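Local coordinates for protein nitric oxide dioxygenase (Rhodothermus marinus DSM 4252, PDB 6WK3) that binds heme in a globin fold, is probably a nitric oxide dioxygenase, and has been engineered into a carbene transferase for making cyclopropanes, at residues V98-C101 / L102-A105; I28-T31 / M32-L36. The protein carries 1 engineered substitution. All coordinates share one frame; numbering follows the deposited sequence.

Interaction 1: residues V98-C101 / L102-A105; sequences VWEC and LRDA. With HEM (protoporphyrin IX containing Fe), chain E.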
loop_
_atom_site.group_PDB
_atom_site.type_symbol
_atom_site.label_atom_id
_atom_site.label_comp_id
_atom_site.label_asym_id
_atom_site.label_seq_id
_atom_site.Cartn_x
_atom_site.Cartn_y
_atom_site.Cartn_z
ATOM N N VAL A 98 3.899 -18.328 -6.319
ATOM C CA VAL A 98 3.208 -18.336 -5.036
ATOM C C VAL A 98 2.181 -19.458 -4.984
ATOM O O VAL A 98 1.930 -20.027 -3.915
ATOM C CB VAL A 98 2.581 -16.957 -4.761
ATOM C CG1 VAL A 98 1.595 -17.022 -3.601
ATOM C CG2 VAL A 98 3.674 -15.953 -4.466
ATOM N N TRP A 99 1.589 -19.826 -6.122
ATOM C CA TRP A 99 0.703 -20.986 -6.112
ATOM C C TRP A 99 1.484 -22.256 -5.814
ATOM O O TRP A 99 1.045 -23.097 -5.021
ATOM C CB TRP A 99 -0.044 -21.146 -7.434
ATOM C CG TRP A 99 -0.569 -22.541 -7.524
ATOM C CD1 TRP A 99 -0.203 -23.507 -8.419
ATOM C CD2 TRP A 99 -1.513 -23.154 -6.635
ATOM N NE1 TRP A 99 -0.876 -24.674 -8.153
ATOM C CE2 TRP A 99 -1.684 -24.485 -7.062
ATOM C CE3 TRP A 99 -2.230 -22.705 -5.521
ATOM C CZ2 TRP A 99 -2.543 -25.369 -6.416
ATOM C CZ3 TRP A 99 -3.088 -23.582 -4.888
ATOM C CH2 TRP A 99 -3.236 -24.900 -5.334
ATOM N N GLU A 100 2.637 -22.423 -6.466
ATOM C CA GLU A 100 3.489 -23.580 -6.206
ATOM C C GLU A 100 3.772 -23.727 -4.714
ATOM O O GLU A 100 3.598 -24.806 -4.136
ATOM C CB GLU A 100 4.794 -23.445 -6.997
ATOM C CG GLU A 100 5.781 -24.574 -6.774
ATOM C CD GLU A 100 7.216 -24.155 -7.046
ATOM O OE1 GLU A 100 8.088 -24.420 -6.188
ATOM O OE2 GLU A 100 7.470 -23.560 -8.118
ATOM N N CYS A 101 4.178 -22.629 -4.070
ATOM C CA CYS A 101 4.473 -22.661 -2.641
ATOM C C CYS A 101 3.218 -22.831 -1.798
ATOM O O CYS A 101 3.274 -23.454 -0.729
ATOM C CB CYS A 101 5.220 -21.389 -2.237
ATOM S SG CYS A 101 6.743 -21.114 -3.187
ATOM N N LEU A 102 2.085 -22.289 -2.252
ATOM C CA LEU A 102 0.837 -22.440 -1.509
ATOM C C LEU A 102 0.304 -23.865 -1.604
ATOM O O LEU A 102 -0.241 -24.398 -0.628
ATOM C CB LEU A 102 -0.198 -21.440 -2.026
ATOM C CG LEU A 102 -1.629 -21.539 -1.492
ATOM C CD1 LEU A 102 -1.659 -21.381 0.019
ATOM C CD2 LEU A 102 -2.525 -20.501 -2.165
ATOM N N ARG A 103 0.444 -24.496 -2.772
ATOM C CA ARG A 103 0.040 -25.891 -2.913
ATOM C C ARG A 103 0.795 -26.775 -1.930
ATOM O O ARG A 103 0.194 -27.581 -1.211
ATOM C CB ARG A 103 0.274 -26.367 -4.348
ATOM C CG ARG A 103 -0.392 -27.697 -4.672
ATOM C CD ARG A 103 0.502 -28.602 -5.507
ATOM N NE ARG A 103 1.087 -27.927 -6.663
ATOM C CZ ARG A 103 2.394 -27.808 -6.872
ATOM N NH1 ARG A 103 3.253 -28.314 -5.997
ATOM N NH2 ARG A 103 2.847 -27.180 -7.951
ATOM N N ASP A 104 2.118 -26.622 -1.875
ATOM C CA ASP A 104 2.920 -27.454 -0.987
ATOM C C ASP A 104 2.728 -27.071 0.478
ATOM O O ASP A 104 2.884 -27.922 1.361
ATOM C CB ASP A 104 4.394 -27.377 -1.393
ATOM C CG ASP A 104 4.641 -27.928 -2.799
ATOM O OD1 ASP A 104 3.846 -28.780 -3.259
ATOM O OD2 ASP A 104 5.621 -27.507 -3.448
ATOM N N ALA A 105 2.386 -25.811 0.761
ATOM C CA ALA A 105 2.018 -25.448 2.125
ATOM C C ALA A 105 0.759 -26.182 2.562
ATOM O O ALA A 105 0.669 -26.658 3.700
ATOM C CB ALA A 105 1.824 -23.937 2.240
HETATM C CHA HEM E . 0.489 -8.299 0.263
HETATM C CHB HEM E . -2.799 -11.741 -0.740
HETATM C CHC HEM E . -0.085 -12.941 -4.565
HETATM C CHD HEM E . 3.682 -10.626 -2.547
HETATM C C1A HEM E . -0.658 -9.068 0.295
HETATM C C2A HEM E . -1.792 -8.886 1.174
HETATM C C3A HEM E . -2.693 -9.833 0.904
HETATM C C4A HEM E . -2.174 -10.657 -0.165
HETATM C CMA HEM E . -4.053 -10.021 1.604
HETATM C CAA HEM E . -1.937 -7.785 2.240
HETATM C CBA HEM E . -2.600 -6.577 1.589
HETATM C CGA HEM E . -2.932 -5.555 2.644
HETATM O O1A HEM E . -2.125 -4.616 2.846
HETATM O O2A HEM E . -4.007 -5.678 3.286
HETATM C C1B HEM E . -2.388 -12.346 -1.909
HETATM C C2B HEM E . -3.122 -13.323 -2.688
HETATM C C3B HEM E . -2.360 -13.665 -3.744
HETATM C C4B HEM E . -1.130 -12.900 -3.668
HETATM C CMB HEM E . -4.518 -13.853 -2.297
HETATM C CAB HEM E . -2.665 -14.646 -4.901
HETATM C CBB HEM E . -3.899 -15.021 -5.246
HETATM C C1C HEM E . 1.188 -12.452 -4.350
HETATM C C2C HEM E . 2.333 -12.653 -5.206
HETATM C C3C HEM E . 3.383 -12.038 -4.658
HETATM C C4C HEM E . 2.944 -11.390 -3.431
HETATM C CMC HEM E . 2.338 -13.463 -6.521
HETATM C CAC HEM E . 4.792 -12.033 -5.291
HETATM C CBC HEM E . 5.880 -11.914 -4.533
HETATM C C1D HEM E . 3.151 -9.684 -1.684
HETATM C C2D HEM E . 3.804 -8.530 -1.095
HETATM C C3D HEM E . 2.909 -7.899 -0.314
HETATM C C4D HEM E . 1.662 -8.620 -0.388
HETATM C CMD HEM E . 5.277 -8.129 -1.333
HETATM C CAD HEM E . 3.097 -6.626 0.541
HETATM C CBD HEM E . 3.147 -5.395 -0.356
HETATM C CGD HEM E . 2.864 -4.143 0.439
HETATM O O1D HEM E . 2.176 -4.227 1.493
HETATM O O2D HEM E . 3.317 -3.053 -0.002
HETATM N NA HEM E . -0.928 -10.159 -0.506
HETATM N NB HEM E . -1.185 -12.114 -2.540
HETATM N NC HEM E . 1.603 -11.680 -3.281
HETATM N ND HEM E . 1.853 -9.696 -1.224
HETATM FE FE HEM E . 0.381 -10.991 -1.818
#
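W99 and R103 both carry CG anti to the backbone N (chi1 162° and -167°), and these torsions set the two side chains across each other one helical turn apart. R103 CB lies over a face of the indole, 3.9 Å from the centroid of the W99 six-membered ring and 21° off its normal, a CH-pi contact. R103 CG continues along the same ring and comes 3.6 Å from W99 CZ2. The R103 chain then bends at chi2 and chi3, turning the guanidinium almost perpendicular to the indole, so that E100 O lies over the rim of one of its faces. NH1 of R103 forms a salt bridge with the adjacent D104 OD1 at 2.8 Å, although the hydrogen bond within it is strongly bent and weak. L102 approaches W99 at the ring edge instead, with L102 CD2 4.0 Å from W99 CE3. Beneath the side chains, four successive i to i+4 backbone bonds run from V98 O through C101 O; that from R103 N to W99 O measures 2.7 Å. E100 and D104 both form salt bridges with R39, and E100 OE2 is hydrogen-bonded to Y40 OH. On the heme side, V98 CG2 lies 3.5 Å from the heme methyl CMC. Y126 of helix 116-145 meets the W99 ring, while V98 lines the heme pocket of the globin fold.

Interaction 2: residues I28-T31 / M32-L36; sequences ISAT and MYRLL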
loop_
_atom_site.group_PDB
_atom_site.type_symbol
_atom_site.label_atom_id
_atom_site.label_comp_id
_atom_site.label_asym_id
_atom_site.label_seq_id
_atom_site.Cartn_x
_atom_site.Cartn_y
_atom_site.Cartn_z
ATOM N N ILE A 28 -0.490 -22.267 7.207
ATOM C CA ILE A 28 -0.399 -22.367 5.753
ATOM C C ILE A 28 0.284 -21.133 5.179
ATOM O O ILE A 28 1.170 -21.235 4.321
ATOM C CB ILE A 28 -1.797 -22.579 5.142
ATOM C CG1 ILE A 28 -2.323 -23.981 5.469
ATOM C CG2 ILE A 28 -1.762 -22.338 3.639
ATOM C CD1 ILE A 28 -3.835 -24.159 5.229
ATOM N N SER A 29 -0.097 -19.950 5.661
ATOM C CA SER A 29 0.475 -18.717 5.133
ATOM C C SER A 29 1.961 -18.602 5.480
ATOM O O SER A 29 2.783 -18.274 4.617
ATOM C CB SER A 29 -0.327 -17.519 5.656
ATOM O OG SER A 29 0.437 -16.324 5.663
ATOM N N ALA A 30 2.330 -18.906 6.730
ATOM C CA ALA A 30 3.736 -18.821 7.129
ATOM C C ALA A 30 4.589 -19.840 6.379
ATOM O O ALA A 30 5.685 -19.516 5.900
ATOM C CB ALA A 30 3.877 -19.020 8.638
ATOM N N THR A 31 4.110 -21.084 6.292
ATOM C CA THR A 31 4.826 -22.107 5.537
ATOM C C THR A 31 4.947 -21.718 4.073
ATOM O O THR A 31 5.980 -21.957 3.438
ATOM C CB THR A 31 4.109 -23.446 5.675
ATOM O OG1 THR A 31 4.124 -23.849 7.051
ATOM C CG2 THR A 31 4.767 -24.511 4.813
ATOM N N MET A 32 3.899 -21.114 3.521
ATOM C CA MET A 32 3.948 -20.664 2.137
ATOM C C MET A 32 5.068 -19.653 1.931
ATOM O O MET A 32 5.840 -19.753 0.970
ATOM C CB MET A 32 2.598 -20.069 1.743
ATOM C CG MET A 32 2.432 -19.868 0.261
ATOM S SD MET A 32 1.844 -18.220 -0.132
ATOM C CE MET A 32 3.363 -17.291 0.067
ATOM N N TYR A 33 5.181 -18.673 2.833
ATOM C CA TYR A 33 6.192 -17.633 2.671
ATOM C C TYR A 33 7.605 -18.186 2.831
ATOM O O TYR A 33 8.532 -17.730 2.153
ATOM C CB TYR A 33 5.957 -16.493 3.664
ATOM C CG TYR A 33 7.089 -15.481 3.680
ATOM C CD1 TYR A 33 7.247 -14.570 2.641
ATOM C CD2 TYR A 33 8.014 -15.455 4.720
ATOM C CE1 TYR A 33 8.281 -13.654 2.641
ATOM C CE2 TYR A 33 9.056 -14.543 4.726
ATOM C CZ TYR A 33 9.183 -13.644 3.685
ATOM O OH TYR A 33 10.213 -12.731 3.684
ATOM N N ARG A 34 7.795 -19.161 3.728
ATOM C CA ARG A 34 9.128 -19.739 3.903
ATOM C C ARG A 34 9.554 -20.522 2.671
ATOM O O ARG A 34 10.715 -20.448 2.254
ATOM C CB ARG A 34 9.168 -20.627 5.145
ATOM C CG ARG A 34 9.006 -19.827 6.422
ATOM C CD ARG A 34 8.986 -20.691 7.667
ATOM N NE ARG A 34 8.619 -19.877 8.821
ATOM C CZ ARG A 34 7.567 -20.098 9.600
ATOM N NH1 ARG A 34 6.767 -21.136 9.375
ATOM N NH2 ARG A 34 7.324 -19.283 10.618
ATOM N N LEU A 35 8.628 -21.268 2.070
ATOM C CA LEU A 35 8.935 -21.954 0.821
ATOM C C LEU A 35 9.253 -20.957 -0.285
ATOM O O LEU A 35 10.117 -21.212 -1.130
ATOM C CB LEU A 35 7.767 -22.853 0.423
ATOM C CG LEU A 35 7.437 -23.971 1.412
ATOM C CD1 LEU A 35 6.262 -24.802 0.906
ATOM C CD2 LEU A 35 8.649 -24.849 1.653
ATOM N N LEU A 36 8.569 -19.811 -0.296
ATOM C CA LEU A 36 8.864 -18.784 -1.290
ATOM C C LEU A 36 10.213 -18.127 -1.016
ATOM O O LEU A 36 10.971 -17.836 -1.950
ATOM C CB LEU A 36 7.739 -17.745 -1.311
ATOM C CG LEU A 36 7.789 -16.621 -2.347
ATOM C CD1 LEU A 36 7.336 -17.113 -3.705
ATOM C CD2 LEU A 36 6.943 -15.435 -1.892
#
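A30 and R34 meet one turn apart on helix 18-39 of the globin fold, where the guanidinium of R34 folds back over the methyl group of A30. A30 CB sits over one face of that flat group, 3.7 Å from R34 NH1. With CG beside the backbone N (chi1 -67°) and the chain extended from CG to NE, the arginine runs back along the preceding turn, its CG passing 3.4 Å from A30 O. The next pair, T31 and L35, lies side by side and points the same way, with T31 CG2 4.2 Å from L35 CD1. Both pairs rest on i to i+4 backbone bonds, R34 N to A30 O at 3.0 Å and L35 N to T31 O at 3.1 Å. T31 OG1 is hydrogen-bonded to A27 O, one turn earlier, which ties down its polar atom and fixes the rotation that presents CG2 to the leucine.

Farther out, a helix and a loop meet the side chains of S29 and Y33. S29 OG is hydrogen-bonded to I54 O of helix 50-66, and the Y33 ring meets the loop residue F47 edge-to-face. The R34 side chain lies about 6 Å from that of E51, a copper ligand in this crystal. Toward helix 94-110, M32 packs on V98 and L102, its chain bent at chi2 and chi3; at the root of this side chain, M32 CB is 3.2 Å from I28 O.

Interactions 1 and 2 are single-helix contacts on helices 94-110 and 18-39; the centres of the two interactions lie about 8 Å apart, and the two are in direct contact. The L102 CA atom is 3.5 Å from M32 CG, and C101 SG approaches L36 N at 3.7 Å, so the helices pack directly against each other. Interaction 1 is the more buried: it combines an aromatic face, aliphatic carbons and a charged cluster, and reaches the heme through V98. Interaction 2 is only partly buried, with R34 exposed and M32 directed toward the other helix. Both share the same i to i+4 backbone pattern.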